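Local atomic coordinates of tRNA (guanosine(18)-2'-O)-methyltransferase (Aquifex aeolicus, PDB entry 1ZJR), a protein that catalyses the S-adenosylmethionine-dependent 2'-O-methylation of guanosine 18 in a subset of tRNAs. Residues R14-L19 / K190-W195; L52-Y57 / V78-V83; K107-F112 / K143-M148. One frame throughout, in Å; residues are numbered along the deposited sequence.

Interaction 1: residues R14-L19 / K190-W195; sequences RLREVL and KILKKW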
loop_
_atom_site.group_PDB
_atom_site.type_symbol
_atom_site.label_atom_id
_atom_site.label_comp_id
_atom_site.label_asym_id
_atom_site.label_seq_id
_atom_site.Cartn_x
_atom_site.Cartn_y
_atom_site.Cartn_z
ATOM N N ARG A 14 -14.806 -4.588 -15.489
ATOM C CA ARG A 14 -13.381 -4.357 -15.325
ATOM C C ARG A 14 -13.011 -4.360 -13.846
ATOM O O ARG A 14 -11.950 -4.851 -13.463
ATOM C CB ARG A 14 -13.008 -3.021 -15.973
ATOM C CG ARG A 14 -11.528 -2.845 -16.252
ATOM C CD ARG A 14 -11.324 -1.833 -17.366
ATOM N NE ARG A 14 -12.040 -2.239 -18.574
ATOM C CZ ARG A 14 -12.059 -1.547 -19.709
ATOM N NH1 ARG A 14 -11.399 -0.400 -19.804
ATOM N NH2 ARG A 14 -12.740 -2.006 -20.751
ATOM N N LEU A 15 -13.900 -3.819 -13.020
ATOM C CA LEU A 15 -13.674 -3.758 -11.582
ATOM C C LEU A 15 -13.579 -5.187 -11.052
ATOM O O LEU A 15 -12.751 -5.498 -10.203
ATOM C CB LEU A 15 -14.837 -3.031 -10.894
ATOM C CG LEU A 15 -14.602 -2.326 -9.551
ATOM C CD1 LEU A 15 -15.948 -2.105 -8.871
ATOM C CD2 LEU A 15 -13.691 -3.142 -8.651
ATOM N N ARG A 16 -14.439 -6.057 -11.568
ATOM C CA ARG A 16 -14.451 -7.448 -11.148
ATOM C C ARG A 16 -13.118 -8.125 -11.465
ATOM O O ARG A 16 -12.553 -8.826 -10.629
ATOM C CB ARG A 16 -15.595 -8.192 -11.838
ATOM C CG ARG A 16 -15.819 -9.570 -11.275
ATOM C CD ARG A 16 -17.024 -10.253 -11.890
ATOM N NE ARG A 16 -17.254 -11.531 -11.232
ATOM C CZ ARG A 16 -17.863 -11.674 -10.061
ATOM N NH1 ARG A 16 -18.324 -10.618 -9.409
ATOM N NH2 ARG A 16 -17.990 -12.880 -9.530
ATOM N N GLU A 17 -12.621 -7.914 -12.678
ATOM C CA GLU A 17 -11.345 -8.493 -13.089
ATOM C C GLU A 17 -10.238 -7.991 -12.167
ATOM O O GLU A 17 -9.344 -8.741 -11.771
ATOM C CB GLU A 17 -11.036 -8.095 -14.533
ATOM C CG GLU A 17 -12.049 -8.622 -15.534
ATOM C CD GLU A 17 -11.902 -7.982 -16.901
ATOM O OE1 GLU A 17 -12.553 -8.464 -17.852
ATOM O OE2 GLU A 17 -11.144 -6.993 -17.021
ATOM N N VAL A 18 -10.303 -6.711 -11.826
ATOM C CA VAL A 18 -9.316 -6.116 -10.939
ATOM C C VAL A 18 -9.423 -6.741 -9.553
ATOM O O VAL A 18 -8.415 -7.106 -8.953
ATOM C CB VAL A 18 -9.510 -4.579 -10.845
ATOM C CG1 VAL A 18 -8.657 -4.004 -9.725
ATOM C CG2 VAL A 18 -9.135 -3.931 -12.177
ATOM N N LEU A 19 -10.644 -6.871 -9.041
ATOM C CA LEU A 19 -10.826 -7.459 -7.720
ATOM C C LEU A 19 -10.345 -8.911 -7.674
ATOM O O LEU A 19 -9.877 -9.384 -6.639
ATOM C CB LEU A 19 -12.299 -7.364 -7.294
ATOM C CG LEU A 19 -12.787 -5.948 -6.967
ATOM C CD1 LEU A 19 -14.280 -5.969 -6.639
ATOM C CD2 LEU A 19 -11.992 -5.401 -5.789
ATOM N N LYS A 190 -19.573 -7.962 -2.506
ATOM C CA LYS A 190 -19.820 -6.896 -1.541
ATOM C C LYS A 190 -19.143 -5.607 -2.000
ATOM O O LYS A 190 -19.736 -4.527 -1.957
ATOM C CB LYS A 190 -19.296 -7.285 -0.157
ATOM C CG LYS A 190 -19.596 -6.243 0.921
ATOM C CD LYS A 190 -18.891 -6.546 2.238
ATOM C CE LYS A 190 -17.382 -6.374 2.123
ATOM N NZ LYS A 190 -16.990 -4.983 1.747
ATOM N N ILE A 191 -17.896 -5.721 -2.442
ATOM C CA ILE A 191 -17.164 -4.555 -2.901
ATOM C C ILE A 191 -17.769 -3.985 -4.179
ATOM O O ILE A 191 -17.909 -2.771 -4.308
ATOM C CB ILE A 191 -15.676 -4.888 -3.120
ATOM C CG1 ILE A 191 -15.062 -5.337 -1.789
ATOM C CG2 ILE A 191 -14.944 -3.668 -3.689
ATOM C CD1 ILE A 191 -13.622 -5.819 -1.891
ATOM N N LEU A 192 -18.135 -4.850 -5.120
ATOM C CA LEU A 192 -18.745 -4.388 -6.367
ATOM C C LEU A 192 -19.980 -3.546 -6.060
ATOM O O LEU A 192 -20.151 -2.441 -6.591
ATOM C CB LEU A 192 -19.154 -5.576 -7.246
ATOM C CG LEU A 192 -18.068 -6.293 -8.052
ATOM C CD1 LEU A 192 -18.664 -7.500 -8.771
ATOM C CD2 LEU A 192 -17.464 -5.324 -9.056
ATOM N N LYS A 193 -20.842 -4.079 -5.201
ATOM C CA LYS A 193 -22.062 -3.383 -4.818
ATOM C C LYS A 193 -21.748 -2.060 -4.130
ATOM O O LYS A 193 -22.300 -1.020 -4.483
ATOM C CB LYS A 193 -22.901 -4.265 -3.886
ATOM C CG LYS A 193 -23.493 -5.491 -4.557
ATOM C CD LYS A 193 -24.293 -6.331 -3.566
ATOM C CE LYS A 193 -24.959 -7.511 -4.254
ATOM N NZ LYS A 193 -23.968 -8.446 -4.854
ATOM N N LYS A 194 -20.852 -2.104 -3.152
ATOM C CA LYS A 194 -20.479 -0.912 -2.401
ATOM C C LYS A 194 -19.896 0.195 -3.271
ATOM O O LYS A 194 -20.371 1.332 -3.242
ATOM C CB LYS A 194 -19.481 -1.276 -1.300
ATOM C CG LYS A 194 -19.106 -0.112 -0.393
ATOM C CD LYS A 194 -18.273 -0.582 0.795
ATOM C CE LYS A 194 -17.979 0.565 1.754
ATOM N NZ LYS A 194 -17.250 0.111 2.975
ATOM N N TRP A 195 -18.868 -0.128 -4.046
ATOM C CA TRP A 195 -18.245 0.883 -4.890
ATOM C C TRP A 195 -19.136 1.387 -6.012
ATOM O O TRP A 195 -19.047 2.554 -6.396
ATOM C CB TRP A 195 -16.911 0.374 -5.443
ATOM C CG TRP A 195 -15.825 0.406 -4.408
ATOM C CD1 TRP A 195 -15.884 1.001 -3.177
ATOM C CD2 TRP A 195 -14.512 -0.152 -4.519
ATOM N NE1 TRP A 195 -14.688 0.848 -2.518
ATOM C CE2 TRP A 195 -13.828 0.144 -3.318
ATOM C CE3 TRP A 195 -13.845 -0.875 -5.518
ATOM C CZ2 TRP A 195 -12.509 -0.257 -3.088
ATOM C CZ3 TRP A 195 -12.534 -1.276 -5.288
ATOM C CH2 TRP A 195 -11.881 -0.965 -4.080
#

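Interaction 2: residues L52-Y57 / V78-V83; sequences LYLYYY and VFIEKV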
loop_
_atom_site.group_PDB
_atom_site.type_symbol
_atom_site.label_atom_id
_atom_site.label_comp_id
_atom_site.label_asym_id
_atom_site.label_seq_id
_atom_site.Cartn_x
_atom_site.Cartn_y
_atom_site.Cartn_z
ATOM N N LEU A 52 -5.086 -3.656 -2.094
ATOM C CA LEU A 52 -6.482 -3.290 -1.869
ATOM C C LEU A 52 -6.665 -2.327 -0.699
ATOM O O LEU A 52 -7.608 -1.534 -0.690
ATOM C CB LEU A 52 -7.322 -4.547 -1.610
ATOM C CG LEU A 52 -8.819 -4.315 -1.357
ATOM C CD1 LEU A 52 -9.475 -3.743 -2.598
ATOM C CD2 LEU A 52 -9.478 -5.630 -0.966
ATOM N N TYR A 53 -5.775 -2.398 0.287
ATOM C CA TYR A 53 -5.880 -1.523 1.453
ATOM C C TYR A 53 -4.663 -0.633 1.671
ATOM O O TYR A 53 -3.538 -1.126 1.811
ATOM C CB TYR A 53 -6.108 -2.349 2.722
ATOM C CG TYR A 53 -7.300 -3.275 2.657
ATOM C CD1 TYR A 53 -7.140 -4.629 2.362
ATOM C CD2 TYR A 53 -8.590 -2.798 2.899
ATOM C CE1 TYR A 53 -8.235 -5.491 2.314
ATOM C CE2 TYR A 53 -9.696 -3.651 2.852
ATOM C CZ TYR A 53 -9.510 -4.993 2.561
ATOM O OH TYR A 53 -10.595 -5.840 2.529
ATOM N N LEU A 54 -4.905 0.676 1.717
ATOM C CA LEU A 54 -3.856 1.668 1.948
ATOM C C LEU A 54 -4.282 2.491 3.159
ATOM O O LEU A 54 -5.331 3.135 3.133
ATOM C CB LEU A 54 -3.734 2.615 0.744
ATOM C CG LEU A 54 -2.434 3.382 0.433
ATOM C CD1 LEU A 54 -2.812 4.741 -0.118
ATOM C CD2 LEU A 54 -1.536 3.526 1.638
ATOM N N TYR A 55 -3.484 2.458 4.218
ATOM C CA TYR A 55 -3.766 3.229 5.423
ATOM C C TYR A 55 -2.763 4.363 5.452
ATOM O O TYR A 55 -1.677 4.242 4.884
ATOM C CB TYR A 55 -3.586 2.369 6.672
ATOM C CG TYR A 55 -4.589 1.246 6.782
ATOM C CD1 TYR A 55 -4.421 0.062 6.066
ATOM C CD2 TYR A 55 -5.723 1.378 7.584
ATOM C CE1 TYR A 55 -5.357 -0.963 6.143
ATOM C CE2 TYR A 55 -6.667 0.355 7.672
ATOM C CZ TYR A 55 -6.477 -0.811 6.947
ATOM O OH TYR A 55 -7.406 -1.824 7.017
ATOM N N TYR A 56 -3.116 5.466 6.101
ATOM C CA TYR A 56 -2.193 6.589 6.170
ATOM C C TYR A 56 -2.354 7.406 7.444
ATOM O O TYR A 56 -3.429 7.453 8.045
ATOM C CB TYR A 56 -2.365 7.488 4.941
ATOM C CG TYR A 56 -3.607 8.352 4.944
ATOM C CD1 TYR A 56 -3.573 9.653 5.453
ATOM C CD2 TYR A 56 -4.810 7.879 4.417
ATOM C CE1 TYR A 56 -4.703 10.460 5.430
ATOM C CE2 TYR A 56 -5.945 8.679 4.391
ATOM C CZ TYR A 56 -5.884 9.971 4.896
ATOM O OH TYR A 56 -7.000 10.773 4.848
ATOM N N TYR A 57 -1.256 8.031 7.850
ATOM C CA TYR A 57 -1.197 8.871 9.038
ATOM C C TYR A 57 -0.621 10.195 8.548
ATOM O O TYR A 57 0.405 10.206 7.876
ATOM C CB TYR A 57 -0.258 8.223 10.056
ATOM C CG TYR A 57 0.045 9.049 11.292
ATOM C CD1 TYR A 57 1.355 9.391 11.610
ATOM C CD2 TYR A 57 -0.967 9.415 12.181
ATOM C CE1 TYR A 57 1.660 10.071 12.791
ATOM C CE2 TYR A 57 -0.677 10.096 13.361
ATOM C CZ TYR A 57 0.639 10.417 13.662
ATOM O OH TYR A 57 0.936 11.072 14.836
ATOM N N VAL A 78 -9.066 1.432 -4.483
ATOM C CA VAL A 78 -8.193 1.068 -3.374
ATOM C C VAL A 78 -8.868 1.681 -2.149
ATOM O O VAL A 78 -9.308 2.829 -2.209
ATOM C CB VAL A 78 -6.773 1.680 -3.517
ATOM C CG1 VAL A 78 -5.971 1.443 -2.238
ATOM C CG2 VAL A 78 -6.044 1.055 -4.704
ATOM N N PHE A 79 -8.989 0.919 -1.062
ATOM C CA PHE A 79 -9.599 1.448 0.158
ATOM C C PHE A 79 -8.532 2.265 0.872
ATOM O O PHE A 79 -7.486 1.734 1.254
ATOM C CB PHE A 79 -10.066 0.331 1.096
ATOM C CG PHE A 79 -11.336 -0.340 0.667
ATOM C CD1 PHE A 79 -11.302 -1.533 -0.047
ATOM C CD2 PHE A 79 -12.571 0.214 0.989
ATOM C CE1 PHE A 79 -12.482 -2.169 -0.433
ATOM C CE2 PHE A 79 -13.754 -0.409 0.609
ATOM C CZ PHE A 79 -13.709 -1.607 -0.107
ATOM N N ILE A 80 -8.796 3.555 1.037
ATOM C CA ILE A 80 -7.855 4.452 1.691
ATOM C C ILE A 80 -8.447 4.853 3.040
ATOM O O ILE A 80 -9.518 5.455 3.105
ATOM C CB ILE A 80 -7.605 5.694 0.807
ATOM C CG1 ILE A 80 -7.177 5.241 -0.595
ATOM C CG2 ILE A 80 -6.523 6.570 1.417
ATOM C CD1 ILE A 80 -7.064 6.360 -1.616
ATOM N N GLU A 81 -7.748 4.501 4.115
ATOM C CA GLU A 81 -8.218 4.783 5.468
ATOM C C GLU A 81 -7.228 5.562 6.326
ATOM O O GLU A 81 -6.079 5.153 6.500
ATOM C CB GLU A 81 -8.558 3.468 6.173
ATOM C CG GLU A 81 -9.217 3.625 7.541
ATOM C CD GLU A 81 -9.556 2.284 8.175
ATOM O OE1 GLU A 81 -10.184 1.447 7.488
ATOM O OE2 GLU A 81 -9.201 2.067 9.356
ATOM N N LYS A 82 -7.695 6.678 6.874
ATOM C CA LYS A 82 -6.882 7.525 7.736
ATOM C C LYS A 82 -6.800 6.875 9.119
ATOM O O LYS A 82 -7.792 6.355 9.624
ATOM C CB LYS A 82 -7.520 8.920 7.828
ATOM C CG LYS A 82 -6.871 9.872 8.830
ATOM C CD LYS A 82 -7.536 11.248 8.768
ATOM C CE LYS A 82 -7.177 12.102 9.971
ATOM N NZ LYS A 82 -7.780 13.465 9.888
ATOM N N VAL A 83 -5.611 6.893 9.711
ATOM C CA VAL A 83 -5.370 6.311 11.029
ATOM C C VAL A 83 -4.849 7.421 11.940
ATOM O O VAL A 83 -4.087 8.271 11.490
ATOM C CB VAL A 83 -4.315 5.180 10.940
ATOM C CG1 VAL A 83 -3.859 4.766 12.329
ATOM C CG2 VAL A 83 -4.906 3.986 10.201
HETATM O O HOH W 1 -9.894 -1.031 8.476
#

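Interaction 3: residues K107-F112 / K143-M148; sequences KESVNF and KIVIPM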
loop_
_atom_site.group_PDB
_atom_site.type_symbol
_atom_site.label_atom_id
_atom_site.label_comp_id
_atom_site.label_asym_id
_atom_site.label_seq_id
_atom_site.Cartn_x
_atom_site.Cartn_y
_atom_site.Cartn_z
ATOM N N LYS A 107 22.234 1.596 8.806
ATOM C CA LYS A 107 23.158 0.560 8.365
ATOM C C LYS A 107 22.762 -0.799 8.930
ATOM O O LYS A 107 23.243 -1.835 8.472
ATOM C CB LYS A 107 24.593 0.911 8.779
ATOM C CG LYS A 107 25.213 2.055 7.971
ATOM C CD LYS A 107 24.415 3.347 8.116
ATOM C CE LYS A 107 25.003 4.480 7.282
ATOM N NZ LYS A 107 24.943 4.204 5.817
ATOM N N GLU A 108 21.865 -0.792 9.913
ATOM C CA GLU A 108 21.395 -2.026 10.535
ATOM C C GLU A 108 20.266 -2.671 9.728
ATOM O O GLU A 108 19.946 -3.845 9.920
ATOM C CB GLU A 108 20.904 -1.738 11.956
ATOM C CG GLU A 108 19.718 -0.783 12.010
ATOM C CD GLU A 108 19.481 -0.219 13.395
ATOM O OE1 GLU A 108 18.523 0.566 13.562
ATOM O OE2 GLU A 108 20.256 -0.558 14.316
ATOM N N SER A 109 19.664 -1.899 8.827
ATOM C CA SER A 109 18.570 -2.404 8.003
ATOM C C SER A 109 19.075 -3.367 6.936
ATOM O O SER A 109 20.249 -3.347 6.575
ATOM C CB SER A 109 17.834 -1.241 7.335
ATOM O OG SER A 109 17.290 -0.364 8.305
ATOM N N VAL A 110 18.182 -4.204 6.422
ATOM C CA VAL A 110 18.563 -5.167 5.403
ATOM C C VAL A 110 18.078 -4.754 4.021
ATOM O O VAL A 110 17.159 -3.943 3.891
ATOM C CB VAL A 110 17.994 -6.566 5.721
ATOM C CG1 VAL A 110 18.422 -6.993 7.116
ATOM C CG2 VAL A 110 16.474 -6.554 5.609
ATOM N N ASN A 111 18.714 -5.314 2.996
ATOM C CA ASN A 111 18.358 -5.053 1.606
ATOM C C ASN A 111 16.891 -5.468 1.456
ATOM O O ASN A 111 16.507 -6.568 1.867
ATOM C CB ASN A 111 19.275 -5.883 0.692
ATOM C CG ASN A 111 19.016 -5.649 -0.781
ATOM O OD1 ASN A 111 17.938 -5.932 -1.282
ATOM N ND2 ASN A 111 20.022 -5.138 -1.487
ATOM N N PHE A 112 16.073 -4.592 0.872
ATOM C CA PHE A 112 14.643 -4.864 0.715
ATOM C C PHE A 112 14.289 -6.161 -0.014
ATOM O O PHE A 112 13.170 -6.660 0.115
ATOM C CB PHE A 112 13.953 -3.678 0.019
ATOM C CG PHE A 112 14.180 -3.623 -1.466
ATOM C CD1 PHE A 112 13.156 -3.952 -2.351
ATOM C CD2 PHE A 112 15.414 -3.249 -1.982
ATOM C CE1 PHE A 112 13.357 -3.910 -3.729
ATOM C CE2 PHE A 112 15.627 -3.204 -3.364
ATOM C CZ PHE A 112 14.598 -3.535 -4.235
ATOM N N LYS A 143 13.301 -4.283 8.981
ATOM C CA LYS A 143 13.708 -2.901 8.736
ATOM C C LYS A 143 14.470 -2.961 7.419
ATOM O O LYS A 143 15.500 -3.621 7.332
ATOM C CB LYS A 143 14.620 -2.399 9.859
ATOM C CG LYS A 143 13.949 -2.371 11.223
ATOM C CD LYS A 143 14.852 -1.763 12.285
ATOM C CE LYS A 143 16.149 -2.534 12.420
ATOM N NZ LYS A 143 17.046 -1.919 13.440
ATOM N N ILE A 144 13.971 -2.271 6.399
ATOM C CA ILE A 144 14.595 -2.333 5.082
ATOM C C ILE A 144 15.116 -1.042 4.468
ATOM O O ILE A 144 14.675 0.055 4.799
ATOM C CB ILE A 144 13.618 -2.938 4.050
ATOM C CG1 ILE A 144 12.345 -2.078 3.983
ATOM C CG2 ILE A 144 13.284 -4.379 4.426
ATOM C CD1 ILE A 144 11.396 -2.437 2.846
ATOM N N VAL A 145 16.065 -1.203 3.555
ATOM C CA VAL A 145 16.634 -0.079 2.824
ATOM C C VAL A 145 16.797 -0.524 1.389
ATOM O O VAL A 145 16.828 -1.726 1.105
ATOM C CB VAL A 145 18.034 0.339 3.344
ATOM C CG1 VAL A 145 17.910 1.042 4.677
ATOM C CG2 VAL A 145 18.934 -0.879 3.453
ATOM N N ILE A 146 16.880 0.448 0.490
ATOM C CA ILE A 146 17.090 0.185 -0.925
ATOM C C ILE A 146 18.544 0.592 -1.173
ATOM O O ILE A 146 18.962 1.678 -0.772
ATOM C CB ILE A 146 16.148 1.046 -1.796
ATOM C CG1 ILE A 146 14.688 0.641 -1.541
ATOM C CG2 ILE A 146 16.498 0.870 -3.275
ATOM C CD1 ILE A 146 13.667 1.530 -2.263
ATOM N N PRO A 147 19.340 -0.274 -1.822
ATOM C CA PRO A 147 20.745 0.066 -2.078
ATOM C C PRO A 147 20.933 1.355 -2.881
ATOM O O PRO A 147 20.248 1.580 -3.877
ATOM C CB PRO A 147 21.276 -1.174 -2.806
ATOM C CG PRO A 147 20.068 -1.722 -3.488
ATOM C CD PRO A 147 18.991 -1.569 -2.432
ATOM N N MET A 148 21.872 2.189 -2.432
ATOM C CA MET A 148 22.168 3.469 -3.072
ATOM C C MET A 148 23.654 3.509 -3.428
ATOM O O MET A 148 24.493 3.015 -2.674
ATOM C CB MET A 148 21.876 4.623 -2.114
ATOM C CG MET A 148 20.544 4.554 -1.406
ATOM S SD MET A 148 19.194 4.999 -2.494
ATOM C CE MET A 148 17.818 4.815 -1.423
#

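Interaction 1: residues R14-L19 / K190-W195
Leu15, Arg16 and Leu19 meet Ile191, Leu192 and Trp195 where two helices pass in roughly antiparallel sense, with the axes of 14-19 and 190-195 10.5 Å apart and their N-to-C directions at 137°. No hydrogen bond joins the two segments. The contact is made almost wholly by hydrocarbon. Leu192 lies at its middle. The Leu192 and Leu15 side chains slide past each other in opposite directions, with Leu192 CD2 3.6 Å from Leu15 CD1. The same methyl also touches Leu19 CD1. Leu192 CD1 meets Arg16 NH1 at 3.2 Å, at the edge of the guanidinium and in its plane. This is a close contact, not a hydrogen bond. The charge of Arg16 is met on NH2, which forms a salt bridge with Glu185, the first residue of helix 185-200. With CG anti to the backbone N (chi1 -154°), Leu15 sends CD2 to the benzo edge of Trp195, 3.9 Å from CE3 and in the ring plane. Leu19 spreads its two methyls. Leu19 CD1 rests 3.8 Å from Ile191 CG2, while its CD2 lies near Trp195 CZ3. Ile191 CG2 also sits over one face of the indole, near its rim, within the helix. Leu15 and Trp195 also touch Trp77, and the Trp195 ring meets Phe79 of strand 79-82, which ties the helices to the sheet. The pairing joins the first and last helices of the modelled chain, an arrangement consistent with terminal helical extensions packed together beside the SPOUT methyltransferase domain of a TrmH enzyme.

Interaction 2: residues L52-Y57 / V78-V83
Tyr53 to Tyr56 pair in parallel register with Phe79 to Lys82, and five backbone hydrogen bonds zip the strands together. Leu54 N to Phe79 O is 2.8 Å long and nearly straight (174°), while Tyr56 N to Glu81 O is 3.0 Å and more bent. Phe79 N, Glu81 N and Val83 N return bonds to Leu52 O, Leu54 O and Tyr56 O. Tyr53 and Tyr55 turn their backbone polar groups the other way, to strand 26-31. This is the beta-alpha-beta unit of strand 51-57, helix 68-71 and strand 79-82 in the SPOUT fold, whose strand 79-82 is outermost on one side of the sheet within this chain.

Among the aromatic contacts, the Tyr53 and Phe79 rings run side by side, with planes only 21° apart but slid so far that they barely overlap. Tyr56 lies across Lys82 with the lysine CA over one ring face, 3.9 Å from the centroid, a CH-pi contact. Its CG sits between backbone N and carbonyl carbon (chi1 75°), which swings the ring across the neighbouring strand. Tyr56 OH hydrogen-bonds to Lys62 O.

Apolar contacts include Leu52 CD1 on Phe79 CD1 and Val83 CG2 at the Tyr55 ring edge, 3.8 Å from CD2.

The polar side-chain contact is Glu81 alongside Tyr55: Glu81 OE2 lies in the ring plane, 3.5 Å from Tyr55 CE2. A water donates to Glu81 OE1 at 2.7 Å and hydrogen-bonds Tyr55 OH at 3.0 Å.

Interaction 3: residues K107-F112 / K143-M148
The Phe112 ring is met at its edge by Pro147, whose CD lies in the ring plane 3.9 Å from Phe112 CE2. The two side chains cross at about a right angle. The Ile146 and Phe112 side chains cross obliquely, with Ile146 CG1 4.0 Å from Phe112 CD2. Ile163 and Glu167 of helix 157-174 also touch this side chain. The amide of Asn111 brings ND2 against Pro147 CD, while its OD1 takes a hydrogen bond from Arg113 N.

The segments belong to the SPOUT fold, whose hallmark is a topological knot. Strand 110-111 is outermost in the parallel sheet of this chain and pairs with strand 142-145. Three backbone hydrogen bonds join them: Val110 N to Lys143 O, Val145 N to Val110 O, and Phe112 N to Val145 O. Phe112 N to Val145 O is 3.0 Å long. CG of Phe112 lies between backbone N and carbonyl carbon (chi1 77°), which sets the ring against Ile146 and Pro147. An alanine here would keep CB near Ile144 CD1 but is likely to leave Ile146 CG1 and Pro147 CD without their ring partner and open a gap beneath helix 157-174. Ile146 is a predicted S-adenosylmethionine-binding residue and touches Leu155, another such residue, so Phe112 packs against a residue of the predicted cofactor site.

Ser109 CB wedges between Lys143 O, 3.3 Å away, and Val145 CG1, 3.5 Å away. Its OG is tied to Trp104 O. At the exposed end Lys143 bends at chi3 (-59°) and forms a salt bridge with Glu108. Glu108 OE1 also takes a weak hydrogen bond from Trp104 NE1. Lys143 NZ stands 2.9 Å from Glu108 OE1, with OE2 farther off at 3.6 Å.

In the fold
Interactions 2 and 3 belong to the same parallel sheet but sit at its two outer margins, their centres about 25 Å apart. Interaction 2 is partly buried and nearest the chain centre. It combines a full strand ladder with aromatic rings. Interaction 3 is a surface contact with a shorter ladder and a salt bridge, and it alone holds a predicted cofactor residue. Interaction 1 is buried between the terminal helices and has no hydrogen bonds between its segments. It meets interaction 2 directly, with Trp195 CZ2 3.3 Å from Phe79 CE1. Interactions 1 and 3 lie on opposite sides of the chain centre, with nearest atoms about 23 Å apart.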